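Local coordinates for protein 6-phospho-alpha-glucosidase (Merdibacter massiliensis, PDB 6VC6) that probably hydrolyses 6-phospho-alpha-glucosides using bound NAD and a manganese ion, at residues 96-101 against 283-288; 264-267 against 272-275; 103-108 against 419-424. All blocks are in the same frame, centred on the assembly; numbering follows the deposited sequence.

Contact 1. Residues 96-101 against 283-288; sequences DEHISL and RADEVI. With G6P (6-O-phosphono-alpha-D-glucopyranose), chain F.
The phosphate end of the 6-phosphoglucose pocket is built on helix 283-289, to which E97 and H98 of helix 89-102 are hydrogen-bonded. The axes of 96-101 and 283-288 run at 151°, nearly antiparallel, yet stay 10.4 Å apart, so long polar side chains span the gap. E97, extended beyond CG, brings OE1 to the first turn of the second helix, where its syn lone pair accepts A284 N at 2.9 Å; T282 OG1 grips the same oxygen. A carboxylate at this amino end would probably be favoured by the helix dipole. E97 OE2 is paired with R93, which also donates to the bound phosphoglucose. Beside it, H98 NE2 donates to D285 OD2 at 3.1 Å and 176°, the oxygen lying in the ring plane and the carboxylate standing perpendicular to it; D285 OD2 also accepts T282 N, and OD1 forms a salt bridge with R94. R283 leads away from this interface: with CG anti to the backbone N (chi1 175°) and a bend at chi2, its guanidinium turns an edge to the phosphate. R283 NE donates to G6P O2P at 3.0 Å, and R283 NH2 to G6P O3P at a short 2.5 Å. R283 NH1 salt-bridges E286 OE2 at 3.0 Å and also pairs with D238, while V287 CG2 lies 3.5 Å above the R283 guanidinium plane. A leucine in place of R283 would probably leave the two phosphate oxygens without these donors and E286 and D238 without their charged mate. This bidentate arginine-phosphate pairing at a helix start is consistent with recognition of the sugar 6-phosphate.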
loop_
_atom_site.group_PDB
_atom_site.type_symbol
_atom_site.label_atom_id
_atom_site.label_comp_id
_atom_site.label_asym_id
_atom_site.label_seq_id
_atom_site.Cartn_x
_atom_site.Cartn_y
_atom_site.Cartn_z
ATOM N N ASP A 96 2.230 15.536 -7.644
ATOM C CA ASP A 96 1.387 15.481 -6.455
ATOM C C ASP A 96 2.069 16.150 -5.268
ATOM O O ASP A 96 1.441 16.916 -4.528
ATOM C CB ASP A 96 1.048 14.029 -6.114
ATOM C CG ASP A 96 0.194 13.359 -7.175
ATOM O OD1 ASP A 96 -0.466 14.075 -7.957
ATOM O OD2 ASP A 96 0.187 12.112 -7.223
ATOM N N GLU A 97 3.358 15.875 -5.074
ATOM C CA GLU A 97 4.061 16.390 -3.906
ATOM C C GLU A 97 4.452 17.852 -4.080
ATOM O O GLU A 97 4.306 18.648 -3.147
ATOM C CB GLU A 97 5.296 15.530 -3.627
ATOM C CG GLU A 97 4.991 14.184 -2.981
ATOM C CD GLU A 97 6.145 13.210 -3.133
ATOM O OE1 GLU A 97 7.144 13.584 -3.780
ATOM O OE2 GLU A 97 6.062 12.079 -2.608
ATOM N N HIS A 98 4.941 18.225 -5.266
ATOM C CA HIS A 98 5.439 19.582 -5.472
ATOM C C HIS A 98 4.312 20.605 -5.383
ATOM O O HIS A 98 4.428 21.615 -4.678
ATOM C CB HIS A 98 6.145 19.685 -6.825
ATOM C CG HIS A 98 7.594 19.314 -6.782
ATOM N ND1 HIS A 98 8.603 20.212 -7.062
ATOM C CD2 HIS A 98 8.205 18.141 -6.489
ATOM C CE1 HIS A 98 9.772 19.607 -6.944
ATOM N NE2 HIS A 98 9.558 18.350 -6.596
ATOM N N ILE A 99 3.209 20.353 -6.088
ATOM C CA ILE A 99 2.142 21.346 -6.185
ATOM C C ILE A 99 1.476 21.562 -4.831
ATOM O O ILE A 99 1.139 22.694 -4.466
ATOM C CB ILE A 99 1.131 20.926 -7.267
ATOM C CG1 ILE A 99 1.810 20.923 -8.640
ATOM C CG2 ILE A 99 -0.078 21.848 -7.265
ATOM C CD1 ILE A 99 1.016 20.236 -9.728
ATOM N N SER A 100 1.285 20.488 -4.062
ATOM C CA SER A 100 0.707 20.630 -2.728
ATOM C C SER A 100 1.606 21.470 -1.829
ATOM O O SER A 100 1.141 22.396 -1.153
ATOM C CB SER A 100 0.464 19.253 -2.110
ATOM O OG SER A 100 -0.436 18.488 -2.893
ATOM N N LEU A 101 2.906 21.165 -1.817
ATOM C CA LEU A 101 3.831 21.899 -0.960
ATOM C C LEU A 101 3.996 23.340 -1.425
ATOM O O LEU A 101 4.109 24.254 -0.601
ATOM C CB LEU A 101 5.182 21.187 -0.917
ATOM C CG LEU A 101 5.198 19.853 -0.167
ATOM C CD1 LEU A 101 6.441 19.049 -0.519
ATOM C CD2 LEU A 101 5.110 20.082 1.334
ATOM N N ARG A 283 9.989 13.494 -1.812
ATOM C CA ARG A 283 10.247 12.065 -1.656
ATOM C C ARG A 283 10.268 11.354 -3.003
ATOM O O ARG A 283 11.040 10.407 -3.201
ATOM C CB ARG A 283 9.195 11.446 -0.733
ATOM C CG ARG A 283 9.285 9.934 -0.589
ATOM C CD ARG A 283 10.640 9.494 -0.057
ATOM N NE ARG A 283 10.761 8.039 -0.027
ATOM C CZ ARG A 283 11.896 7.386 0.199
ATOM N NH1 ARG A 283 13.018 8.057 0.416
ATOM N NH2 ARG A 283 11.909 6.059 0.207
ATOM N N ALA A 284 9.429 11.794 -3.944
ATOM C CA ALA A 284 9.460 11.220 -5.285
ATOM C C ALA A 284 10.820 11.427 -5.936
ATOM O O ALA A 284 11.310 10.554 -6.663
ATOM C CB ALA A 284 8.353 11.826 -6.147
ATOM N N ASP A 285 11.450 12.577 -5.681
ATOM C CA ASP A 285 12.805 12.801 -6.173
ATOM C C ASP A 285 13.808 11.911 -5.448
ATOM O O ASP A 285 14.783 11.446 -6.051
ATOM C CB ASP A 285 13.182 14.274 -6.019
ATOM C CG ASP A 285 12.272 15.194 -6.807
ATOM O OD1 ASP A 285 12.135 14.991 -8.033
ATOM O OD2 ASP A 285 11.692 16.121 -6.202
ATOM N N GLU A 286 13.586 11.666 -4.152
ATOM C CA GLU A 286 14.453 10.754 -3.410
ATOM C C GLU A 286 14.377 9.344 -3.978
ATOM O O GLU A 286 15.399 8.656 -4.092
ATOM C CB GLU A 286 14.071 10.740 -1.930
ATOM C CG GLU A 286 14.066 12.093 -1.249
ATOM C CD GLU A 286 13.490 12.020 0.152
ATOM O OE1 GLU A 286 12.891 13.019 0.605
ATOM O OE2 GLU A 286 13.629 10.960 0.798
ATOM N N VAL A 287 13.171 8.895 -4.332
ATOM C CA VAL A 287 13.011 7.571 -4.921
ATOM C C VAL A 287 13.647 7.523 -6.301
ATOM O O VAL A 287 14.323 6.547 -6.652
ATOM C CB VAL A 287 11.524 7.181 -4.972
ATOM C CG1 VAL A 287 11.344 5.876 -5.735
ATOM C CG2 VAL A 287 10.957 7.068 -3.567
ATOM N N ILE A 288 13.441 8.566 -7.108
ATOM C CA ILE A 288 14.070 8.593 -8.421
ATOM C C ILE A 288 15.585 8.556 -8.282
ATOM O O ILE A 288 16.261 7.802 -8.986
ATOM C CB ILE A 288 13.592 9.810 -9.231
ATOM C CG1 ILE A 288 12.120 9.638 -9.612
ATOM C CG2 ILE A 288 14.424 9.961 -10.498
ATOM C CD1 ILE A 288 11.512 10.851 -10.288
HETATM C C1 G6P F . 4.895 2.724 3.240
HETATM C C2 G6P F . 3.490 2.317 2.775
HETATM C C3 G6P F . 3.309 2.289 1.268
HETATM C C4 G6P F . 4.006 3.488 0.668
HETATM C C5 G6P F . 5.497 3.287 0.865
HETATM C C6 G6P F . 6.244 4.522 0.381
HETATM O O1 G6P F . 5.435 1.695 4.080
HETATM O O2 G6P F . 3.172 1.024 3.307
HETATM O O3 G6P F . 1.919 2.310 0.926
HETATM O O4 G6P F . 3.704 3.565 -0.727
HETATM O O5 G6P F . 5.865 3.084 2.235
HETATM O O6 G6P F . 7.566 4.143 0.014
HETATM P P G6P F . 8.501 5.151 -0.819
HETATM O O1P G6P F . 8.075 4.905 -2.247
HETATM O O2P G6P F . 8.150 6.522 -0.290
HETATM O O3P G6P F . 9.904 4.708 -0.480
#

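Contact 2. Residues 264-267 against 272-275; sequences DGYY and YKFS
K273 lies across the backbone of G265 and the ring of Y266, and these three residues make the whole contact between 264-267 and 272-275. The close part is at the buried glycine. K273 CG is 3.6 Å from G265 O, and further along the chain K273 CE is 3.8 Å from G265 C. A side chain at residue 265 would collide here, since a modelled beta carbon falls only 2.9 Å from K273 CE; the missing side chain is what lets the lysine lie so near the first helix. The bend at chi2 (-73°) of K273 turns its otherwise extended outer chain along that backbone. Packing is slacker against the tyrosine, where both the Y266 ring and the lysine chain are partly exposed to solvent. Y266 CD1 stands 4.0 Å from K273 CG, which approaches the ring obliquely, and the two side chains cross at about a right angle. K273 NZ is 5.3 Å from the Y266 ring centroid and 18° off its normal, at most a weak cation-pi attraction; F247 provides another aromatic partner for the ammonium. The Y266 side chain comes to about 8 Å, between nearest atoms, from the bound phosphoglucose. Y267, by contrast, is buried, points away from 272-275 and stacks on Y201 of strand 201-209. The contact joins two successive short helices, 264-268 and 270-275, set between that strand and the loop after helix 89-102, where Y266 touches Q108 and F274 touches I106.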
loop_
_atom_site.group_PDB
_atom_site.type_symbol
_atom_site.label_atom_id
_atom_site.label_comp_id
_atom_site.label_asym_id
_atom_site.label_seq_id
_atom_site.Cartn_x
_atom_site.Cartn_y
_atom_site.Cartn_z
ATOM N N ASP A 264 0.036 8.248 10.990
ATOM C CA ASP A 264 -0.753 9.107 11.867
ATOM C C ASP A 264 -0.089 10.456 12.102
ATOM O O ASP A 264 -0.776 11.416 12.467
ATOM C CB ASP A 264 -0.989 8.425 13.216
ATOM C CG ASP A 264 -1.760 7.128 13.091
ATOM O OD1 ASP A 264 -2.044 6.702 11.951
ATOM O OD2 ASP A 264 -2.081 6.533 14.140
ATOM N N GLY A 265 1.229 10.548 11.904
ATOM C CA GLY A 265 1.926 11.792 12.185
ATOM C C GLY A 265 1.463 12.939 11.309
ATOM O O GLY A 265 1.427 14.092 11.749
ATOM N N TYR A 266 1.103 12.642 10.059
ATOM C CA TYR A 266 0.604 13.686 9.169
ATOM C C TYR A 266 -0.704 14.271 9.685
ATOM O O TYR A 266 -0.894 15.493 9.678
ATOM C CB TYR A 266 0.413 13.131 7.757
ATOM C CG TYR A 266 1.679 12.623 7.103
ATOM C CD1 TYR A 266 2.710 13.491 6.772
ATOM C CD2 TYR A 266 1.835 11.274 6.805
ATOM C CE1 TYR A 266 3.865 13.031 6.169
ATOM C CE2 TYR A 266 2.987 10.806 6.202
ATOM C CZ TYR A 266 3.998 11.688 5.886
ATOM O OH TYR A 266 5.146 11.225 5.286
ATOM N N TYR A 267 -1.615 13.413 10.147
ATOM C CA TYR A 267 -2.945 13.870 10.529
ATOM C C TYR A 267 -2.966 14.519 11.907
ATOM O O TYR A 267 -3.823 15.369 12.170
ATOM C CB TYR A 267 -3.928 12.700 10.481
ATOM C CG TYR A 267 -4.101 12.128 9.094
ATOM C CD1 TYR A 267 -4.948 12.731 8.174
ATOM C CD2 TYR A 267 -3.407 10.991 8.698
ATOM C CE1 TYR A 267 -5.107 12.216 6.903
ATOM C CE2 TYR A 267 -3.558 10.468 7.427
ATOM C CZ TYR A 267 -4.409 11.085 6.534
ATOM O OH TYR A 267 -4.565 10.570 5.267
ATOM N N TYR A 272 3.871 20.574 11.930
ATOM C CA TYR A 272 5.255 20.123 12.048
ATOM C C TYR A 272 5.704 19.376 10.798
ATOM O O TYR A 272 6.818 19.594 10.308
ATOM C CB TYR A 272 5.415 19.242 13.289
ATOM C CG TYR A 272 6.825 18.742 13.519
ATOM C CD1 TYR A 272 7.270 17.562 12.936
ATOM C CD2 TYR A 272 7.708 19.447 14.326
ATOM C CE1 TYR A 272 8.556 17.102 13.143
ATOM C CE2 TYR A 272 8.997 18.992 14.542
ATOM C CZ TYR A 272 9.415 17.821 13.948
ATOM O OH TYR A 272 10.695 17.363 14.156
ATOM N N LYS A 273 4.856 18.489 10.273
ATOM C CA LYS A 273 5.243 17.707 9.103
ATOM C C LYS A 273 5.438 18.596 7.881
ATOM O O LYS A 273 6.389 18.404 7.114
ATOM C CB LYS A 273 4.199 16.626 8.823
ATOM C CG LYS A 273 4.135 15.535 9.883
ATOM C CD LYS A 273 5.328 14.598 9.797
ATOM C CE LYS A 273 5.222 13.481 10.825
ATOM N NZ LYS A 273 6.180 12.374 10.549
ATOM N N PHE A 274 4.554 19.577 7.684
ATOM C CA PHE A 274 4.701 20.479 6.546
ATOM C C PHE A 274 5.949 21.341 6.678
ATOM O O PHE A 274 6.633 21.609 5.684
ATOM C CB PHE A 274 3.458 21.359 6.407
ATOM C CG PHE A 274 3.631 22.506 5.449
ATOM C CD1 PHE A 274 3.492 22.312 4.085
ATOM C CD2 PHE A 274 3.930 23.779 5.912
ATOM C CE1 PHE A 274 3.652 23.363 3.200
ATOM C CE2 PHE A 274 4.093 24.833 5.032
ATOM C CZ PHE A 274 3.952 24.624 3.674
ATOM N N SER A 275 6.265 21.781 7.899
ATOM C CA SER A 275 7.378 22.689 8.147
ATOM C C SER A 275 8.729 22.080 7.799
ATOM O O SER A 275 9.691 22.824 7.584
ATOM C CB SER A 275 7.375 23.132 9.611
ATOM O OG SER A 275 7.637 22.039 10.472
#

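Contact 3. Residues 103-108 against 419-424; sequences LGRIGQ and AKKARE
K421 NZ is gripped by two oxygens: it donates to L103 O at 2.7 Å and to E424 OE1 at 3.0 Å, the latter a salt bridge one turn along its own helix. The carbonyl is met at a C=O...N angle of 152°, whereas the carboxylate is approached from above its plane. L103 O lies just past the end of helix 89-102, which finishes in a Schellman motif: G104, with positive phi, is its C-prime residue, and R105 N and G104 N return to S100 O and L101 O. The lysine charge would probably interact favourably with the helix dipole at this end, though E424 partly offsets it. With CG anti to the backbone N (chi1 -180°), K421 sets CG over the centre of one face of the R105 guanidinium, 3.8 Å from R105 CZ; bends at chi2 and chi3 then bring NZ back to L103 O. The orientation of that guanidinium is fixed by R105 NH1, which donates to G104 O at 2.9 Å from above the carbonyl plane, and by R105 NE on I416 O. At the solvent-facing margin L103 CD2 lies 3.5 Å from E424 OE2, a methyl against the carboxylate, while L103 also touches I425 further along helix 419-432.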
loop_
_atom_site.group_PDB
_atom_site.type_symbol
_atom_site.label_atom_id
_atom_site.label_comp_id
_atom_site.label_asym_id
_atom_site.label_seq_id
_atom_site.Cartn_x
_atom_site.Cartn_y
_atom_site.Cartn_z
ATOM N N LEU A 103 1.756 25.116 -2.594
ATOM C CA LEU A 103 0.522 25.816 -2.263
ATOM C C LEU A 103 0.213 25.792 -0.771
ATOM O O LEU A 103 -0.900 26.151 -0.373
ATOM C CB LEU A 103 -0.645 25.226 -3.057
ATOM C CG LEU A 103 -0.625 25.540 -4.554
ATOM C CD1 LEU A 103 -1.708 24.763 -5.288
ATOM C CD2 LEU A 103 -0.775 27.037 -4.793
ATOM N N GLY A 104 1.163 25.373 0.062
ATOM C CA GLY A 104 1.023 25.504 1.497
ATOM C C GLY A 104 0.370 24.347 2.218
ATOM O O GLY A 104 -0.155 24.545 3.320
ATOM N N ARG A 105 0.383 23.146 1.644
ATOM C CA ARG A 105 -0.153 21.969 2.314
ATOM C C ARG A 105 0.816 20.809 2.133
ATOM O O ARG A 105 1.711 20.846 1.284
ATOM C CB ARG A 105 -1.544 21.592 1.785
ATOM C CG ARG A 105 -2.641 22.585 2.147
ATOM C CD ARG A 105 -2.816 22.704 3.654
ATOM N NE ARG A 105 -3.983 23.509 4.007
ATOM C CZ ARG A 105 -3.958 24.827 4.181
ATOM N NH1 ARG A 105 -2.821 25.496 4.037
ATOM N NH2 ARG A 105 -5.069 25.477 4.500
ATOM N N ILE A 106 0.626 19.772 2.952
ATOM C CA ILE A 106 1.505 18.610 2.901
ATOM C C ILE A 106 1.393 17.941 1.540
ATOM O O ILE A 106 0.290 17.730 1.019
ATOM C CB ILE A 106 1.163 17.630 4.035
ATOM C CG1 ILE A 106 1.533 18.228 5.394
ATOM C CG2 ILE A 106 1.873 16.298 3.829
ATOM C CD1 ILE A 106 1.147 17.353 6.568
ATOM N N GLY A 107 2.541 17.620 0.948
ATOM C CA GLY A 107 2.580 16.842 -0.272
ATOM C C GLY A 107 3.096 15.443 -0.007
ATOM O O GLY A 107 4.256 15.267 0.378
ATOM N N GLN A 108 2.246 14.438 -0.202
ATOM C CA GLN A 108 2.604 13.070 0.140
ATOM C C GLN A 108 1.952 12.115 -0.849
ATOM O O GLN A 108 0.975 12.455 -1.522
ATOM C CB GLN A 108 2.197 12.735 1.580
ATOM C CG GLN A 108 3.118 11.746 2.275
ATOM C CD GLN A 108 2.673 10.313 2.081
ATOM O OE1 GLN A 108 1.492 10.044 1.858
ATOM N NE2 GLN A 108 3.617 9.382 2.160
ATOM N N ALA A 419 -11.822 25.467 2.419
ATOM C CA ALA A 419 -12.538 25.384 1.148
ATOM C C ALA A 419 -11.855 26.206 0.060
ATOM O O ALA A 419 -11.826 25.795 -1.105
ATOM C CB ALA A 419 -13.987 25.834 1.330
ATOM N N LYS A 420 -11.311 27.371 0.414
ATOM C CA LYS A 420 -10.621 28.186 -0.583
ATOM C C LYS A 420 -9.301 27.548 -0.996
ATOM O O LYS A 420 -8.948 27.553 -2.181
ATOM C CB LYS A 420 -10.398 29.600 -0.048
ATOM C CG LYS A 420 -11.644 30.471 -0.089
ATOM C CD LYS A 420 -11.400 31.821 0.569
ATOM C CE LYS A 420 -12.652 32.684 0.530
ATOM N NZ LYS A 420 -13.084 32.984 -0.863
ATOM N N LYS A 421 -8.559 26.994 -0.035
ATOM C CA LYS A 421 -7.359 26.240 -0.377
ATOM C C LYS A 421 -7.704 24.980 -1.160
ATOM O O LYS A 421 -6.939 24.566 -2.039
ATOM C CB LYS A 421 -6.582 25.885 0.892
ATOM C CG LYS A 421 -5.304 25.095 0.646
ATOM C CD LYS A 421 -4.304 25.905 -0.164
ATOM C CE LYS A 421 -3.882 27.164 0.578
ATOM N NZ LYS A 421 -2.917 27.971 -0.221
ATOM N N ALA A 422 -8.853 24.368 -0.864
ATOM C CA ALA A 422 -9.273 23.178 -1.596
ATOM C C ALA A 422 -9.505 23.493 -3.069
ATOM O O ALA A 422 -9.036 22.766 -3.952
ATOM C CB ALA A 422 -10.537 22.592 -0.967
ATOM N N ARG A 423 -10.230 24.577 -3.352
ATOM C CA ARG A 423 -10.482 24.952 -4.740
ATOM C C ARG A 423 -9.190 25.335 -5.452
ATOM O O ARG A 423 -9.003 25.007 -6.631
ATOM C CB ARG A 423 -11.487 26.102 -4.801
ATOM C CG ARG A 423 -11.815 26.559 -6.214
ATOM C CD ARG A 423 -12.717 27.784 -6.215
ATOM N NE ARG A 423 -14.052 27.490 -5.699
ATOM C CZ ARG A 423 -15.025 26.934 -6.414
ATOM N NH1 ARG A 423 -14.815 26.602 -7.681
ATOM N NH2 ARG A 423 -16.208 26.707 -5.862
ATOM N N GLU A 424 -8.286 26.024 -4.752
ATOM C CA GLU A 424 -7.014 26.414 -5.353
ATOM C C GLU A 424 -6.195 25.190 -5.746
ATOM O O GLU A 424 -5.667 25.112 -6.862
ATOM C CB GLU A 424 -6.233 27.302 -4.384
ATOM C CG GLU A 424 -4.880 27.763 -4.900
ATOM C CD GLU A 424 -4.151 28.648 -3.905
ATOM O OE1 GLU A 424 -4.451 28.558 -2.696
ATOM O OE2 GLU A 424 -3.280 29.434 -4.332
#

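How the contacts relate
From the N terminus, helix 89-102 supplies the first side of contact 1 and runs straight into the loop 103-108, the first side of contact 3; the loop folds back on the helix, with E97 CG packing on G107 O. Contact 2 comes next, closing a short loop nested inside both larger ones. Contact 1 then closes at 283-288, and contact 3 only at 419-424, so these two cross along the chain. In space, F274 of contact 2 packs on L101 of contact 1 and on G104 and I106 of contact 3. Together they tie the N-terminal family region to the pocket helix 283-289, the paired short helices and the C-terminal helix 419-432.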